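Glucose-binding protein (Thermus thermophilus HB27, PDB 2B3F) binds glucose or galactose and probably hands the sugar to a binding-protein-dependent transport system. Local coordinates at residues V49-T52 with R53-G57; L146-C149 with Q150-Q154; W186-W190 with N191-K195. All coordinates share one frame; numbering follows the deposited sequence.

Contact 1 of 3, residues V49-T52 with R53-G57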
# COMPACT_ATOMS: atom_id res chain seq x y z
N VAL A 49 -3.28 -8.96 -15.49
CA VAL A 49 -3.67 -8.43 -16.80
C VAL A 49 -2.46 -7.72 -17.46
O VAL A 49 -2.21 -7.88 -18.66
CB VAL A 49 -4.85 -7.48 -16.67
CG1 VAL A 49 -5.12 -6.77 -17.99
CG2 VAL A 49 -6.07 -8.27 -16.17
N LEU A 50 -1.69 -6.99 -16.66
CA LEU A 50 -0.50 -6.32 -17.20
C LEU A 50 0.47 -7.34 -17.76
O LEU A 50 1.03 -7.14 -18.84
CB LEU A 50 0.19 -5.48 -16.13
CG LEU A 50 1.42 -4.68 -16.61
CD1 LEU A 50 1.01 -3.68 -17.65
CD2 LEU A 50 2.04 -3.99 -15.44
N LYS A 51 0.66 -8.44 -17.03
CA LYS A 51 1.53 -9.52 -17.49
C LYS A 51 1.14 -10.03 -18.89
O LYS A 51 1.99 -10.16 -19.77
CB LYS A 51 1.54 -10.65 -16.48
CG LYS A 51 2.47 -11.78 -16.82
CD LYS A 51 2.73 -12.62 -15.59
CE LYS A 51 3.04 -14.06 -15.95
NZ LYS A 51 3.29 -14.88 -14.70
N THR A 52 -0.15 -10.25 -19.10
CA THR A 52 -0.66 -10.67 -20.41
C THR A 52 -0.33 -9.62 -21.49
O THR A 52 0.12 -9.96 -22.58
CB THR A 52 -2.19 -10.86 -20.34
OG1 THR A 52 -2.48 -11.83 -19.32
CG2 THR A 52 -2.75 -11.32 -21.69
N ARG A 53 -0.55 -8.36 -21.17
CA ARG A 53 -0.29 -7.27 -22.11
C ARG A 53 1.18 -7.12 -22.43
O ARG A 53 1.56 -7.05 -23.60
CB ARG A 53 -0.82 -5.95 -21.58
CG ARG A 53 -2.31 -5.91 -21.64
CD ARG A 53 -2.82 -4.54 -21.51
NE ARG A 53 -2.40 -3.71 -22.63
CZ ARG A 53 -2.87 -2.49 -22.84
NH1 ARG A 53 -3.78 -1.99 -22.03
NH2 ARG A 53 -2.42 -1.79 -23.87
N MET A 54 2.01 -7.10 -21.39
CA MET A 54 3.44 -6.91 -21.57
C MET A 54 4.05 -8.09 -22.33
O MET A 54 4.80 -7.89 -23.29
CB MET A 54 4.11 -6.73 -20.22
CG MET A 54 3.75 -5.43 -19.51
SD MET A 54 4.30 -3.89 -20.34
CE MET A 54 5.96 -3.80 -19.75
N LEU A 55 3.72 -9.31 -21.94
CA LEU A 55 4.29 -10.48 -22.65
C LEU A 55 3.75 -10.60 -24.08
O LEU A 55 4.40 -11.15 -24.96
CB LEU A 55 4.06 -11.77 -21.83
CG LEU A 55 4.75 -11.87 -20.47
CD1 LEU A 55 4.34 -13.16 -19.75
CD2 LEU A 55 6.26 -11.78 -20.61
N GLY A 56 2.54 -10.10 -24.32
CA GLY A 56 1.95 -10.11 -25.65
C GLY A 56 2.51 -9.02 -26.54
O GLY A 56 2.15 -8.94 -27.74
N GLY A 57 3.39 -8.18 -25.99
CA GLY A 57 3.97 -7.07 -26.75
C GLY A 57 3.01 -5.90 -26.96
O GLY A 57 3.12 -5.18 -27.95

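Contact 2 of 3, residues L146-C149 with Q150-Q154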
# COMPACT_ATOMS: atom_id res chain seq x y z
N LEU A 146 -5.64 -7.52 22.02
CA LEU A 146 -6.31 -8.79 22.26
C LEU A 146 -7.20 -8.74 23.50
O LEU A 146 -8.30 -9.28 23.49
CB LEU A 146 -5.28 -9.91 22.39
CG LEU A 146 -4.52 -10.25 21.10
CD1 LEU A 146 -3.35 -11.16 21.42
CD2 LEU A 146 -5.43 -10.87 20.06
N ALA A 147 -6.72 -8.09 24.56
CA ALA A 147 -7.52 -7.89 25.79
C ALA A 147 -8.76 -7.03 25.56
O ALA A 147 -9.86 -7.36 26.02
CB ALA A 147 -6.64 -7.29 26.90
N THR A 148 -8.60 -5.92 24.83
CA THR A 148 -9.74 -5.07 24.49
C THR A 148 -10.77 -5.80 23.63
O THR A 148 -11.97 -5.67 23.83
CB THR A 148 -9.27 -3.76 23.80
OG1 THR A 148 -8.52 -2.97 24.74
CG2 THR A 148 -10.46 -2.95 23.28
N CYS A 149 -10.30 -6.58 22.66
CA CYS A 149 -11.22 -7.35 21.83
C CYS A 149 -12.02 -8.38 22.64
O CYS A 149 -13.19 -8.61 22.36
CB CYS A 149 -10.46 -8.04 20.69
SG CYS A 149 -9.99 -6.91 19.36
N GLN A 150 -11.37 -8.99 23.63
CA GLN A 150 -12.06 -9.94 24.53
C GLN A 150 -13.16 -9.21 25.33
O GLN A 150 -14.32 -9.64 25.37
CB GLN A 150 -11.05 -10.60 25.46
CG GLN A 150 -11.60 -11.82 26.21
CD GLN A 150 -11.79 -13.04 25.31
OE1 GLN A 150 -12.65 -13.04 24.41
NE2 GLN A 150 -10.98 -14.08 25.54
N THR A 151 -12.80 -8.09 25.94
CA THR A 151 -13.77 -7.19 26.57
C THR A 151 -14.95 -6.88 25.63
O THR A 151 -16.11 -6.91 26.05
CB THR A 151 -13.11 -5.86 27.00
OG1 THR A 151 -12.07 -6.14 27.94
CG2 THR A 151 -14.12 -4.91 27.63
N LEU A 152 -14.65 -6.59 24.36
CA LEU A 152 -15.69 -6.21 23.41
C LEU A 152 -16.59 -7.39 23.05
O LEU A 152 -17.79 -7.22 22.86
CB LEU A 152 -15.08 -5.59 22.13
CG LEU A 152 -14.49 -4.19 22.29
CD1 LEU A 152 -13.55 -3.86 21.12
CD2 LEU A 152 -15.61 -3.15 22.41
N LYS A 153 -16.00 -8.58 22.95
CA LYS A 153 -16.79 -9.79 22.73
C LYS A 153 -17.76 -10.02 23.90
O LYS A 153 -18.94 -10.33 23.68
CB LYS A 153 -15.90 -11.00 22.53
CG LYS A 153 -15.32 -11.11 21.12
CD LYS A 153 -14.33 -12.23 21.04
CE LYS A 153 -13.61 -12.27 19.72
NZ LYS A 153 -12.65 -13.40 19.70
N GLN A 154 -17.26 -9.84 25.11
CA GLN A 154 -18.10 -9.91 26.33
C GLN A 154 -19.25 -8.90 26.29
O GLN A 154 -20.38 -9.22 26.68
CB GLN A 154 -17.22 -9.73 27.58
CG GLN A 154 -16.31 -10.95 27.83
CD GLN A 154 -15.12 -10.68 28.74
OE1 GLN A 154 -14.95 -9.57 29.28
NE2 GLN A 154 -14.29 -11.70 28.93

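Contact 3 of 3, residues W186-W190 with N191-K195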
# COMPACT_ATOMS: atom_id res chain seq x y z
N TRP A 186 12.51 -6.77 10.79
CA TRP A 186 11.64 -6.67 9.58
C TRP A 186 12.51 -6.52 8.33
O TRP A 186 12.39 -7.29 7.38
CB TRP A 186 10.61 -5.55 9.71
CG TRP A 186 9.88 -5.26 8.43
CD1 TRP A 186 10.11 -4.23 7.56
CD2 TRP A 186 8.82 -6.03 7.86
NE1 TRP A 186 9.26 -4.32 6.48
CE2 TRP A 186 8.45 -5.41 6.64
CE3 TRP A 186 8.15 -7.20 8.25
CZ2 TRP A 186 7.44 -5.91 5.81
CZ3 TRP A 186 7.14 -7.70 7.43
CH2 TRP A 186 6.78 -7.05 6.23
N ASN A 187 13.42 -5.55 8.33
CA ASN A 187 14.31 -5.34 7.18
C ASN A 187 15.18 -6.54 6.89
O ASN A 187 15.50 -6.83 5.72
CB ASN A 187 15.20 -4.10 7.38
CG ASN A 187 14.41 -2.77 7.34
OD1 ASN A 187 13.22 -2.75 6.99
ND2 ASN A 187 15.06 -1.67 7.70
N ASN A 188 15.53 -7.27 7.94
CA ASN A 188 16.39 -8.44 7.79
C ASN A 188 15.71 -9.63 7.10
O ASN A 188 16.41 -10.50 6.57
CB ASN A 188 16.98 -8.86 9.14
CG ASN A 188 18.06 -7.90 9.62
OD1 ASN A 188 18.69 -7.20 8.82
ND2 ASN A 188 18.27 -7.85 10.94
N LEU A 189 14.38 -9.65 7.07
CA LEU A 189 13.71 -10.68 6.28
C LEU A 189 14.02 -10.52 4.80
O LEU A 189 14.19 -11.51 4.08
CB LEU A 189 12.18 -10.64 6.47
CG LEU A 189 11.64 -10.98 7.85
CD1 LEU A 189 10.14 -10.65 7.93
CD2 LEU A 189 11.89 -12.44 8.19
N TRP A 190 14.11 -9.27 4.35
CA TRP A 190 14.07 -8.96 2.92
C TRP A 190 15.46 -8.93 2.28
O TRP A 190 15.57 -9.04 1.06
CB TRP A 190 13.26 -7.67 2.69
CG TRP A 190 11.98 -7.81 3.42
CD1 TRP A 190 11.55 -7.10 4.49
CD2 TRP A 190 10.99 -8.82 3.19
NE1 TRP A 190 10.35 -7.58 4.93
CE2 TRP A 190 9.99 -8.65 4.15
CE3 TRP A 190 10.85 -9.85 2.25
CZ2 TRP A 190 8.87 -9.47 4.22
CZ3 TRP A 190 9.74 -10.66 2.31
CH2 TRP A 190 8.76 -10.46 3.29
N ASN A 191 16.49 -8.82 3.12
CA ASN A 191 17.89 -8.97 2.68
C ASN A 191 18.42 -10.37 2.99
O ASN A 191 19.56 -10.69 2.68
CB ASN A 191 18.78 -7.87 3.31
CG ASN A 191 18.82 -7.91 4.84
OD1 ASN A 191 18.67 -8.96 5.44
ND2 ASN A 191 19.03 -6.75 5.48
N GLY A 192 17.57 -11.22 3.59
CA GLY A 192 17.92 -12.62 3.84
C GLY A 192 18.77 -12.86 5.07
O GLY A 192 19.25 -13.97 5.29
N LYS A 193 18.96 -11.83 5.89
CA LYS A 193 19.75 -11.98 7.11
C LYS A 193 18.98 -12.67 8.20
O LYS A 193 19.57 -13.33 9.06
CB LYS A 193 20.27 -10.63 7.61
CG LYS A 193 21.41 -10.09 6.74
CD LYS A 193 21.97 -8.80 7.31
CE LYS A 193 23.23 -8.37 6.56
NZ LYS A 193 23.41 -6.88 6.68
N LEU A 194 17.65 -12.53 8.19
CA LEU A 194 16.80 -13.24 9.13
C LEU A 194 15.92 -14.19 8.33
O LEU A 194 15.22 -13.77 7.40
CB LEU A 194 15.94 -12.28 9.94
CG LEU A 194 15.00 -12.88 10.99
CD1 LEU A 194 15.75 -13.44 12.18
CD2 LEU A 194 14.04 -11.83 11.44
N LYS A 195 15.96 -15.47 8.71
CA LYS A 195 15.13 -16.48 8.09
C LYS A 195 13.70 -16.41 8.65
O LYS A 195 13.50 -16.06 9.82
CB LYS A 195 15.72 -17.88 8.30
CG LYS A 195 17.03 -18.12 7.54
CD LYS A 195 17.42 -19.61 7.48
CE LYS A 195 16.51 -20.41 6.52
NZ LYS A 195 16.92 -21.83 6.17
O HOH W 1 14.82 -14.08 4.78

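Contact 1 of 3, residues V49-T52 with R53-G57
Leu50 and Met54, one helical turn apart, lie side by side on the inward face of helix 44-55, with Leu50 CD1 3.7 Å from Met54 CG. Leu50 sets CG opposite its backbone N and beside its carbonyl carbon (chi1 -177°), and chi2 then turns CD1 toward Met54 CG. Met54 turns its CG the other way, beside its own N, and bends again at chi2 and chi3, folding the thioether chain compactly. Branched leucine and pliable methionine suit this buried face, where both meet Phe63 of strand 62-66 and Trp75 of helix 69-76. Lys51 and Leu55 repeat the pairing on the exposed face: the extended lysine chain runs alongside the leucine, Lys51 CG lying 3.7 Å from Leu55 CD1. The lysine methylenes lie against the leucine, whose side chain also touches Trp75, while the ammonium carries on outward. Arg53 starts near the preceding turn, its CG 3.6 Å from Val49 O, and then its chain bends at chi3. Its guanidinium leaves the two segments: NE donates to Asp58 O and NH2 forms a salt bridge with Glu4, tying the helix to the following loop and to strand 2-7. Thr52 turns OG1 back to Ala48 O, occupying the hydroxyl within the helix itself. Beneath the side chains, Met54 N donates to Leu50 O at 2.7 Å. The final Gly56 N to Thr52 O bond is more bent, at 139°, as the helix runs out. A further bond, from Gly57 N to Met54 O at 3.1 Å, turns the chain round, and the positive phi of Gly57 (75°) suits a residue without a CB. This ending is a Schellman motif, closing a helix that packs against the sheet of a periplasmic-binding-protein fold.

Contact 2 of 3, residues L146-C149 with Q150-Q154
With chi1 at -60°, Thr151 places OG1 beside its own backbone N and opposite its carbonyl carbon, so the hydroxyl points back along helix 142-154 to Ala147 O, 3.2 Å away. Leu152 likewise keeps CG beside its N, and chi2 near 163° extends CD1 toward the methyl of Thr148; Leu152 CD1 and Thr148 CG2 meet at 3.9 Å, the two side chains lying alongside each other. The Thr148 methyl makes this contact because its OG1 turns back to Lys144 O. A residue with one polar and one apolar branch therefore fits here, and both Thr148 and Leu152 rest on Phe238 of strand 238-240. Ala147 O receives two donors. Thr151 N reaches it at 3.0 Å along a straight N-H line, whereas Thr151 OG1 arrives from the opposite face of the carbonyl plane, tilted 34° from it. Replacing Thr151 by an alanine would probably keep the backbone bond but leave Ala147 O without its second donor. Cys149, small and buried, fits against Pro160 and Cys214. Further along, Lys153 N donates to Cys149 O at 2.9 Å. The Lys153 chain starts over that same oxygen, its CG 3.5 Å from Cys149 O, and runs fully extended until NZ donates to Asp213 O, in the loop just after helix 199-212. In both threonines, then, the hydroxyl is satisfied by a carbonyl one turn back, while the Thr148 methyl and the leucine carbons pack outward; Lys153 instead sends its charge to a neighbouring loop.

Contact 3 of 3, residues W186-W190 with N191-K195
An Asx turn follows the end of helix 166-190: Asn191 folds beside Asn188 while its OD1 accepts from Lys193 N at 2.9 Å, with the donor in the plane of the side-chain carbonyl. With CG between its backbone N and carbonyl carbon (chi1 62°), Asn191 brings its amide back over the last turn. The other end of this amide, Asn191 ND2, reaches Asn188 OD1 in a long, weak bond of 3.4 Å; the two amides lie side by side with planes 37° apart. Asn188 ND2 turns instead to Asp185 OD1, so both ends of that amide are used. Gly192 has positive phi (81°), a conformation that favours glycine, and lets the chain double back. Leu194 N then donates to Asn188 O at 2.9 Å, coming from well above the carbonyl plane rather than within it. On the apolar side Leu194, with CG opposite its backbone N, lies alongside Leu189, their CD2 methyls 3.9 Å apart, while Leu194 CB touches Asn188 CB. Two tryptophans suit the broad buried face of the same turn: Trp190 NE1 stands 3.3 Å above the ring plane of Trp186, over its centre, and Leu189 CB covers a face of Trp190. The indole of Trp190 also meets Phe196 and Phe356 edge-to-face. Chemically, the ending pairs its polar groups by mixed means: Asn191 OD1 serves Lys193 N, Leu194 N serves Asn188 O, and one water donates to both Leu189 O and Leu194 O, while Leu189 and Leu194 close the returning chain against the helix.

Along the chain the three contacts come in series, without touching. Contact 1 closes helix 44-55, which packs on the mixed sheet containing strands 2-7 and 62-66; its Leu50 side chain is about 13 Å from the bound galactose. Contact 2 lies in helix 142-154 beside the four-stranded sheet, on the opposite side of the chain's centre, its centre about 47 Å from that of contact 1. Contact 3 ends helix 166-190, touches strand 341-344 of the first sheet, and sits about 31 Å and 33 Å, centre to centre, from contacts 1 and 2. The three thus belong to separate parts of the scaffold of this sugar-binding protein, with contacts 2 and 3 remote from the sugar pocket.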